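Local atomic coordinates of flagellar hook-associated protein 2 (Helicobacter pylori, PDB entry 6IWY), a protein that caps the tip of the growing flagellar filament, promoting polymerisation of flagellin monomers there and preventing exported subunits from leaking out unpolymerised. Residues 252-257 and 307-312; 262-267 and 337-342; 293-298 and 312-317. One frame throughout, in Å; residues are numbered along the deposited sequence.

Interaction 1. Residues 252-257 and 307-312; sequences LLKSSR and FKNAEG
The type I turn from Asn309 to Gly312, which closes the beta hairpin of strands 304-308 and 314-318, receives the side chain of Lys254 from strand 253-254, which pairs with strand 314-318 of that hairpin. The chain is a fragment of the longer FliD protein, and the turn lies in the part of it matched by the flagellin hook IN motif; the turn's own bond, Gly312 N to Asn309 O, measures 2.8 Å. Contact with Lys254 is made by side chains alone and without a hydrogen bond. The outer methylenes of the lysine pass the Asn309 amide at about a right angle, with Lys254 CD 3.4 Å and CE 3.5 Å from Asn309 ND2, so the amide nitrogen meets methylene groups. Farther along, Lys254 CE lies 3.4 Å from Glu311 OE1, and this pair of side chains also crosses at roughly a right angle. The lysine leaves its backbone with CG trans to its own N (chi1 159°), and then bends at each later torsion. The last bend (chi4 -72°) leaves CE, not NZ, as the lysine atom nearest to Glu311 OE1, with Lys254 NZ 4.2 Å from that oxygen. That separation is beyond a salt bridge, and any attraction between the charges is probably weak at this surface position. Glu311 approaches with its chain extended beyond CG (chi2 -177°), which carries the carboxylate from the turn toward the lysine. Strand 314-318 is the central strand of the three-stranded antiparallel sheet, between 253-254 and 304-308. Leu253 and Ser255 pair with it through backbone bonds to Ile316 and Leu314, Phe307 pairs with Val315 along its other edge, and Asn309 also rests on the Val315 side chain. The contact joins strand 253-254 to the turn that follows strand 304-308, on the face of the sheet turned away from helix 292-299.

Interaction 2. Residues 262-267 and 337-342; sequences GKLEGV and KDLGLN
Leu264 meets two consecutive residues, Leu339 and Asp338, with one methyl for each. Its CD1 packs against CD2 of Leu339 at 3.8 Å, a purely apolar contact, while its CD2 lies 4.1 Å from CB of Asp338, so the aspartate is met nearest through its methylene rather than its carboxylate. Both pairs of side chains are inclined to each other. Leu264 carries CG opposite its carbonyl carbon (chi1 -47°) and continues extended, which points one methyl at Leu339 and the other at Asp338. Leu339 is buried, and although its first bond does not aim at Leu264, the branch at its end comes round to make the contact. The two segments are irregular connections: 262-267 leads from strand 253-254 into strand 268-270, whereas the loop of residues 337-342 joins helix 330-335 to strand 344-347. Strands 268-270 and 344-347 flank strand 322-327 in an antiparallel sheet, so the contact joins the connections that lead into the two strands flanking 322-327. Within 337-342 the chain is folded back by a bond from Gly340 N to Lys337 O of 2.9 Å. In the next shell, Ile259 touches both leucines, and Asp338 is held through its backbone by Lys260. Segment 262-267 is fixed in turn by Glu265 O, bonded to Ser335 OG, and Val267 N, bonded to Asp329 OD2.

Interaction 3. Residues 293-298 and 312-317; sequences AIIQAI and GKLVIN
Ile295 and Leu314 lie alongside each other with their side chains running in opposite senses, one reaching out from a helix and the other from a strand, with Ile295 CG1 3.6 Å from Leu314 CD1. Neither first bond points straight across; the end of Leu314 lies against the CG1 methylene of Ile295. In Leu314, CG stands opposite the backbone nitrogen (chi1 -174°), and the fork it carries divides its methyls between two helix residues: CD1 goes to Ile295, while CD2 is 4.4 Å from Ile294 CG2. One turn farther along the helix, Ile298 is directed at the strand, and its CD1 lies 4.3 Å from Ile316 CG1. The elements run almost parallel, at 7°, with 9.9 Å between the axes of 293-298 and 314-317. This is a helix laid on one face of a three-stranded antiparallel sheet; the chain goes from the helix to edge strand 304-308 and back along the central strand. Leu314 and Ile316, two positions apart, serve the helix-facing side, whereas the first bonds of Lys313 and Val315 point away from it. Ile298 and Ile295 also touch Ala306 and Lys308 of strand 304-308, respectively, and Ile294 reaches Ile259.

Interactions 1 and 3 use opposite faces of the same three-stranded sheet and share Gly312, with centres about 8 Å apart. Interaction 3 is its buried, wholly aliphatic side, covered by helix 292-299; interaction 1 lies at the surface, where methylenes meet amide and carboxylate groups and opposite charges stay apart. Interaction 2 is intermediate, partly buried and mainly apolar, and joins irregular connections instead of sheet and helix. Its Leu339 CD2 lies 3.5 Å from Ile294 CD1, so it extends the apolar packing of interaction 3. A probable backbone hydrogen bond between Ser256 and Gly340 also joins interactions 1 and 2.

Interaction 1. Residues 252-257 and 307-312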
loop_
_atom_site.group_PDB
_atom_site.type_symbol
_atom_site.label_atom_id
_atom_site.label_comp_id
_atom_site.label_asym_id
_atom_site.label_seq_id
_atom_site.Cartn_x
_atom_site.Cartn_y
_atom_site.Cartn_z
ATOM N N LEU A 252 -14.510 -0.679 -7.040
ATOM C CA LEU A 252 -15.146 -1.093 -5.776
ATOM C C LEU A 252 -15.774 -2.492 -5.744
ATOM O O LEU A 252 -15.629 -3.239 -4.782
ATOM C CB LEU A 252 -16.243 -0.085 -5.449
ATOM C CG LEU A 252 -17.038 -0.322 -4.179
ATOM C CD1 LEU A 252 -16.158 0.009 -3.001
ATOM C CD2 LEU A 252 -18.306 0.516 -4.190
ATOM N N LEU A 253 -16.545 -2.810 -6.763
ATOM C CA LEU A 253 -17.302 -4.042 -6.778
ATOM C C LEU A 253 -17.228 -4.591 -8.165
ATOM O O LEU A 253 -17.386 -3.886 -9.133
ATOM C CB LEU A 253 -18.761 -3.802 -6.376
ATOM C CG LEU A 253 -19.726 -5.002 -6.441
ATOM C CD1 LEU A 253 -19.130 -6.270 -5.783
ATOM C CD2 LEU A 253 -21.112 -4.665 -5.809
ATOM N N LYS A 254 -16.978 -5.880 -8.255
ATOM C CA LYS A 254 -16.921 -6.560 -9.539
ATOM C C LYS A 254 -17.688 -7.832 -9.339
ATOM O O LYS A 254 -17.396 -8.532 -8.405
ATOM C CB LYS A 254 -15.452 -6.822 -9.921
ATOM C CG LYS A 254 -15.230 -7.952 -10.952
ATOM C CD LYS A 254 -14.029 -7.676 -11.854
ATOM C CE LYS A 254 -13.220 -8.919 -12.122
ATOM N NZ LYS A 254 -12.478 -9.303 -10.904
ATOM N N SER A 255 -18.665 -8.115 -10.187
ATOM C CA SER A 255 -19.417 -9.370 -10.081
ATOM C C SER A 255 -18.508 -10.583 -10.023
ATOM O O SER A 255 -17.409 -10.575 -10.584
ATOM C CB SER A 255 -20.312 -9.587 -11.281
ATOM O OG SER A 255 -20.904 -8.378 -11.645
ATOM N N SER A 256 -18.979 -11.626 -9.350
ATOM C CA SER A 256 -18.264 -12.914 -9.335
ATOM C C SER A 256 -18.350 -13.648 -10.657
ATOM O O SER A 256 -17.517 -14.467 -10.956
ATOM C CB SER A 256 -18.834 -13.833 -8.272
ATOM O OG SER A 256 -18.296 -13.500 -7.012
ATOM N N ARG A 257 -19.392 -13.355 -11.415
ATOM C CA ARG A 257 -19.746 -14.095 -12.595
ATOM C C ARG A 257 -20.264 -13.103 -13.625
ATOM O O ARG A 257 -20.759 -12.051 -13.265
ATOM C CB ARG A 257 -20.875 -15.055 -12.247
ATOM C CG ARG A 257 -20.537 -16.147 -11.204
ATOM C CD ARG A 257 -19.477 -17.143 -11.696
ATOM N NE ARG A 257 -19.906 -18.528 -11.474
ATOM C CZ ARG A 257 -19.981 -19.478 -12.404
ATOM N NH1 ARG A 257 -19.624 -19.273 -13.672
ATOM N NH2 ARG A 257 -20.409 -20.666 -12.053
ATOM N N PHE A 307 -19.593 -0.152 -15.376
ATOM C CA PHE A 307 -19.071 -0.408 -16.711
ATOM C C PHE A 307 -18.847 -1.907 -16.903
ATOM O O PHE A 307 -19.028 -2.697 -15.951
ATOM C CB PHE A 307 -17.802 0.409 -16.972
ATOM C CG PHE A 307 -16.576 -0.002 -16.150
ATOM C CD1 PHE A 307 -15.542 -0.744 -16.729
ATOM C CD2 PHE A 307 -16.418 0.420 -14.839
ATOM C CE1 PHE A 307 -14.404 -1.092 -16.001
ATOM C CE2 PHE A 307 -15.284 0.063 -14.110
ATOM C CZ PHE A 307 -14.275 -0.693 -14.708
ATOM N N LYS A 308 -18.504 -2.278 -18.138
ATOM C CA LYS A 308 -18.302 -3.661 -18.543
ATOM C C LYS A 308 -16.829 -3.907 -18.836
ATOM O O LYS A 308 -16.258 -3.364 -19.783
ATOM C CB LYS A 308 -19.161 -3.994 -19.779
ATOM C CG LYS A 308 -18.829 -5.309 -20.509
ATOM N N ASN A 309 -16.291 -4.815 -18.035
ATOM C CA ASN A 309 -14.912 -5.304 -18.015
ATOM C C ASN A 309 -14.453 -6.000 -19.284
ATOM O O ASN A 309 -15.271 -6.470 -20.069
ATOM C CB ASN A 309 -14.868 -6.396 -16.915
ATOM C CG ASN A 309 -13.669 -6.293 -16.024
ATOM O OD1 ASN A 309 -12.913 -5.294 -16.067
ATOM N ND2 ASN A 309 -13.489 -7.313 -15.176
ATOM N N ALA A 310 -13.141 -6.133 -19.442
ATOM C CA ALA A 310 -12.586 -6.917 -20.555
ATOM C C ALA A 310 -12.976 -8.404 -20.485
ATOM O O ALA A 310 -12.943 -9.091 -21.489
ATOM C CB ALA A 310 -11.087 -6.780 -20.587
ATOM N N GLU A 311 -13.323 -8.885 -19.294
ATOM C CA GLU A 311 -13.907 -10.210 -19.096
ATOM C C GLU A 311 -15.447 -10.240 -19.227
ATOM O O GLU A 311 -16.055 -11.281 -18.995
ATOM C CB GLU A 311 -13.595 -10.712 -17.678
ATOM C CG GLU A 311 -12.137 -10.701 -17.231
ATOM C CD GLU A 311 -11.973 -11.309 -15.824
ATOM O OE1 GLU A 311 -12.617 -10.790 -14.861
ATOM O OE2 GLU A 311 -11.208 -12.307 -15.695
ATOM N N GLY A 312 -16.074 -9.104 -19.543
ATOM C CA GLY A 312 -17.540 -9.015 -19.652
ATOM C C GLY A 312 -18.287 -8.863 -18.330
ATOM O O GLY A 312 -19.509 -9.014 -18.274
#

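Interaction 2. Residues 262-267 and 337-342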
loop_
_atom_site.group_PDB
_atom_site.type_symbol
_atom_site.label_atom_id
_atom_site.label_comp_id
_atom_site.label_asym_id
_atom_site.label_seq_id
_atom_site.Cartn_x
_atom_site.Cartn_y
_atom_site.Cartn_z
ATOM N N GLY A 262 -30.408 -14.152 -20.541
ATOM C CA GLY A 262 -31.858 -14.400 -20.602
ATOM C C GLY A 262 -32.659 -13.605 -19.593
ATOM O O GLY A 262 -32.136 -12.711 -18.971
ATOM N N LYS A 263 -33.932 -13.944 -19.411
ATOM C CA LYS A 263 -34.801 -13.144 -18.536
ATOM C C LYS A 263 -34.391 -13.243 -17.067
ATOM O O LYS A 263 -34.475 -14.323 -16.457
ATOM C CB LYS A 263 -36.279 -13.526 -18.679
ATOM C CG LYS A 263 -37.257 -12.406 -18.240
ATOM C CD LYS A 263 -37.452 -11.306 -19.324
ATOM C CE LYS A 263 -38.765 -10.515 -19.124
ATOM N NZ LYS A 263 -39.301 -9.847 -20.375
ATOM N N LEU A 264 -33.942 -12.109 -16.525
ATOM C CA LEU A 264 -33.798 -11.930 -15.085
ATOM C C LEU A 264 -34.946 -11.051 -14.612
ATOM O O LEU A 264 -35.419 -10.187 -15.345
ATOM C CB LEU A 264 -32.440 -11.299 -14.726
ATOM C CG LEU A 264 -31.189 -11.905 -15.392
ATOM C CD1 LEU A 264 -29.948 -11.175 -14.912
ATOM C CD2 LEU A 264 -31.073 -13.415 -15.138
ATOM N N GLU A 265 -35.370 -11.280 -13.378
ATOM C CA GLU A 265 -36.611 -10.730 -12.838
ATOM C C GLU A 265 -36.434 -10.199 -11.419
ATOM O O GLU A 265 -35.576 -10.676 -10.676
ATOM C CB GLU A 265 -37.704 -11.815 -12.819
ATOM N N GLY A 266 -37.273 -9.237 -11.042
ATOM C CA GLY A 266 -37.238 -8.649 -9.710
ATOM C C GLY A 266 -36.607 -7.261 -9.670
ATOM O O GLY A 266 -36.127 -6.737 -10.676
ATOM N N VAL A 267 -36.647 -6.679 -8.476
ATOM C CA VAL A 267 -36.156 -5.348 -8.209
ATOM C C VAL A 267 -35.085 -5.447 -7.146
ATOM O O VAL A 267 -35.276 -6.115 -6.136
ATOM C CB VAL A 267 -37.264 -4.429 -7.695
ATOM C CG1 VAL A 267 -36.673 -3.090 -7.235
ATOM C CG2 VAL A 267 -38.327 -4.216 -8.774
ATOM N N LYS A 337 -27.781 -13.449 -7.074
ATOM C CA LYS A 337 -26.735 -14.415 -7.415
ATOM C C LYS A 337 -26.525 -14.512 -8.938
ATOM O O LYS A 337 -25.413 -14.765 -9.395
ATOM C CB LYS A 337 -27.037 -15.786 -6.855
ATOM C CG LYS A 337 -28.174 -16.486 -7.479
ATOM C CD LYS A 337 -28.195 -17.898 -7.012
ATOM C CE LYS A 337 -29.281 -18.662 -7.697
ATOM N NZ LYS A 337 -30.530 -18.032 -7.307
ATOM N N ASP A 338 -27.586 -14.275 -9.709
ATOM C CA ASP A 338 -27.492 -14.248 -11.158
ATOM C C ASP A 338 -26.765 -13.000 -11.667
ATOM O O ASP A 338 -26.323 -12.968 -12.818
ATOM C CB ASP A 338 -28.884 -14.364 -11.774
ATOM C CG ASP A 338 -29.499 -15.770 -11.588
ATOM O OD1 ASP A 338 -28.759 -16.796 -11.592
ATOM O OD2 ASP A 338 -30.740 -15.859 -11.448
ATOM N N LEU A 339 -26.629 -11.970 -10.821
ATOM C CA LEU A 339 -25.792 -10.849 -11.180
ATOM C C LEU A 339 -24.443 -11.016 -10.516
ATOM O O LEU A 339 -23.622 -10.082 -10.512
ATOM C CB LEU A 339 -26.422 -9.524 -10.770
ATOM C CG LEU A 339 -27.828 -9.184 -11.275
ATOM C CD1 LEU A 339 -28.365 -7.941 -10.540
ATOM C CD2 LEU A 339 -27.837 -8.936 -12.741
ATOM N N GLY A 340 -24.192 -12.201 -9.968
ATOM C CA GLY A 340 -22.935 -12.464 -9.268
ATOM C C GLY A 340 -22.724 -11.539 -8.081
ATOM O O GLY A 340 -21.599 -11.204 -7.749
ATOM N N LEU A 341 -23.823 -11.142 -7.438
ATOM C CA LEU A 341 -23.808 -10.273 -6.272
ATOM C C LEU A 341 -24.437 -10.952 -5.033
ATOM O O LEU A 341 -25.224 -11.881 -5.136
ATOM C CB LEU A 341 -24.520 -8.957 -6.596
ATOM C CG LEU A 341 -24.014 -8.157 -7.825
ATOM C CD1 LEU A 341 -24.747 -6.793 -8.070
ATOM C CD2 LEU A 341 -22.523 -7.943 -7.682
ATOM N N ASN A 342 -24.023 -10.474 -3.862
ATOM C CA ASN A 342 -24.575 -10.816 -2.558
ATOM C C ASN A 342 -25.257 -9.649 -1.961
ATOM O O ASN A 342 -24.717 -8.576 -1.985
ATOM C CB ASN A 342 -23.440 -11.090 -1.588
ATOM C CG ASN A 342 -22.821 -12.405 -1.808
ATOM O OD1 ASN A 342 -23.503 -13.374 -2.168
ATOM N ND2 ASN A 342 -21.528 -12.476 -1.593
#

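Interaction 3. Residues 293-298 and 312-317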
loop_
_atom_site.group_PDB
_atom_site.type_symbol
_atom_site.label_atom_id
_atom_site.label_comp_id
_atom_site.label_asym_id
_atom_site.label_seq_id
_atom_site.Cartn_x
_atom_site.Cartn_y
_atom_site.Cartn_z
ATOM N N ALA A 293 -27.774 -3.117 -20.421
ATOM C CA ALA A 293 -28.994 -2.458 -19.970
ATOM C C ALA A 293 -28.846 -2.002 -18.511
ATOM O O ALA A 293 -29.174 -0.870 -18.164
ATOM C CB ALA A 293 -30.207 -3.385 -20.148
ATOM N N ILE A 294 -28.325 -2.895 -17.679
ATOM C CA ILE A 294 -28.158 -2.647 -16.249
ATOM C C ILE A 294 -27.125 -1.540 -16.056
ATOM O O ILE A 294 -27.250 -0.724 -15.150
ATOM C CB ILE A 294 -27.748 -3.947 -15.476
ATOM C CG1 ILE A 294 -28.937 -4.926 -15.442
ATOM C CG2 ILE A 294 -27.322 -3.634 -14.052
ATOM C CD1 ILE A 294 -28.588 -6.428 -15.121
ATOM N N ILE A 295 -26.114 -1.499 -16.915
ATOM C CA ILE A 295 -25.087 -0.500 -16.780
ATOM C C ILE A 295 -25.724 0.891 -16.946
ATOM O O ILE A 295 -25.547 1.782 -16.090
ATOM C CB ILE A 295 -23.934 -0.767 -17.747
ATOM C CG1 ILE A 295 -23.046 -1.890 -17.175
ATOM C CG2 ILE A 295 -23.095 0.539 -17.999
ATOM C CD1 ILE A 295 -21.936 -2.406 -18.163
ATOM N N GLN A 296 -26.500 1.054 -18.018
ATOM C CA GLN A 296 -27.133 2.347 -18.329
ATOM C C GLN A 296 -28.081 2.722 -17.189
ATOM O O GLN A 296 -28.246 3.897 -16.851
ATOM C CB GLN A 296 -27.932 2.309 -19.655
ATOM C CG GLN A 296 -27.176 1.932 -20.934
ATOM C CD GLN A 296 -28.018 2.135 -22.222
ATOM O OE1 GLN A 296 -29.251 2.322 -22.185
ATOM N NE2 GLN A 296 -27.341 2.108 -23.368
ATOM N N ALA A 297 -28.714 1.710 -16.609
ATOM C CA ALA A 297 -29.633 1.929 -15.503
ATOM C C ALA A 297 -28.846 2.501 -14.341
ATOM O O ALA A 297 -29.251 3.475 -13.721
ATOM C CB ALA A 297 -30.328 0.614 -15.102
ATOM N N ILE A 298 -27.688 1.914 -14.076
ATOM C CA ILE A 298 -26.912 2.295 -12.902
ATOM C C ILE A 298 -26.321 3.690 -13.061
ATOM O O ILE A 298 -26.256 4.436 -12.099
ATOM C CB ILE A 298 -25.821 1.264 -12.572
ATOM C CG1 ILE A 298 -26.477 -0.045 -12.099
ATOM C CG2 ILE A 298 -24.890 1.807 -11.496
ATOM C CD1 ILE A 298 -25.530 -1.179 -11.789
ATOM N N GLY A 312 -16.074 -9.104 -19.543
ATOM C CA GLY A 312 -17.540 -9.015 -19.652
ATOM C C GLY A 312 -18.287 -8.863 -18.330
ATOM O O GLY A 312 -19.509 -9.014 -18.274
ATOM N N LYS A 313 -17.572 -8.546 -17.257
ATOM C CA LYS A 313 -18.197 -8.475 -15.929
ATOM C C LYS A 313 -18.655 -7.050 -15.509
ATOM O O LYS A 313 -18.025 -6.041 -15.842
ATOM C CB LYS A 313 -17.264 -9.104 -14.887
ATOM C CG LYS A 313 -17.218 -10.625 -15.012
ATOM C CD LYS A 313 -16.310 -11.283 -13.984
ATOM C CE LYS A 313 -16.418 -12.803 -14.090
ATOM N NZ LYS A 313 -15.433 -13.598 -13.284
ATOM N N LEU A 314 -19.778 -6.993 -14.797
ATOM C CA LEU A 314 -20.286 -5.750 -14.233
ATOM C C LEU A 314 -19.315 -5.243 -13.181
ATOM O O LEU A 314 -18.990 -5.973 -12.237
ATOM C CB LEU A 314 -21.638 -5.997 -13.582
ATOM C CG LEU A 314 -22.391 -4.795 -13.049
ATOM C CD1 LEU A 314 -22.742 -3.844 -14.185
ATOM C CD2 LEU A 314 -23.675 -5.282 -12.309
ATOM N N VAL A 315 -18.835 -4.014 -13.343
ATOM C CA VAL A 315 -18.072 -3.357 -12.301
ATOM C C VAL A 315 -18.867 -2.149 -11.855
ATOM O O VAL A 315 -19.235 -1.343 -12.660
ATOM C CB VAL A 315 -16.691 -2.946 -12.794
ATOM C CG1 VAL A 315 -15.927 -2.245 -11.693
ATOM C CG2 VAL A 315 -15.920 -4.167 -13.275
ATOM N N ILE A 316 -19.185 -2.061 -10.572
ATOM C CA ILE A 316 -19.899 -0.921 -10.026
ATOM C C ILE A 316 -18.967 -0.116 -9.111
ATOM O O ILE A 316 -18.230 -0.670 -8.310
ATOM C CB ILE A 316 -21.077 -1.333 -9.164
ATOM C CG1 ILE A 316 -21.935 -2.410 -9.842
ATOM C CG2 ILE A 316 -21.916 -0.144 -8.859
ATOM C CD1 ILE A 316 -22.791 -3.163 -8.839
ATOM N N ASN A 317 -19.042 1.200 -9.241
ATOM C CA ASN A 317 -18.406 2.136 -8.338
ATOM C C ASN A 317 -19.408 3.054 -7.617
ATOM O O ASN A 317 -20.507 3.285 -8.101
ATOM C CB ASN A 317 -17.411 2.947 -9.142
ATOM C CG ASN A 317 -16.065 2.316 -9.144
ATOM O OD1 ASN A 317 -15.464 2.177 -8.067
ATOM N ND2 ASN A 317 -15.561 1.916 -10.330
#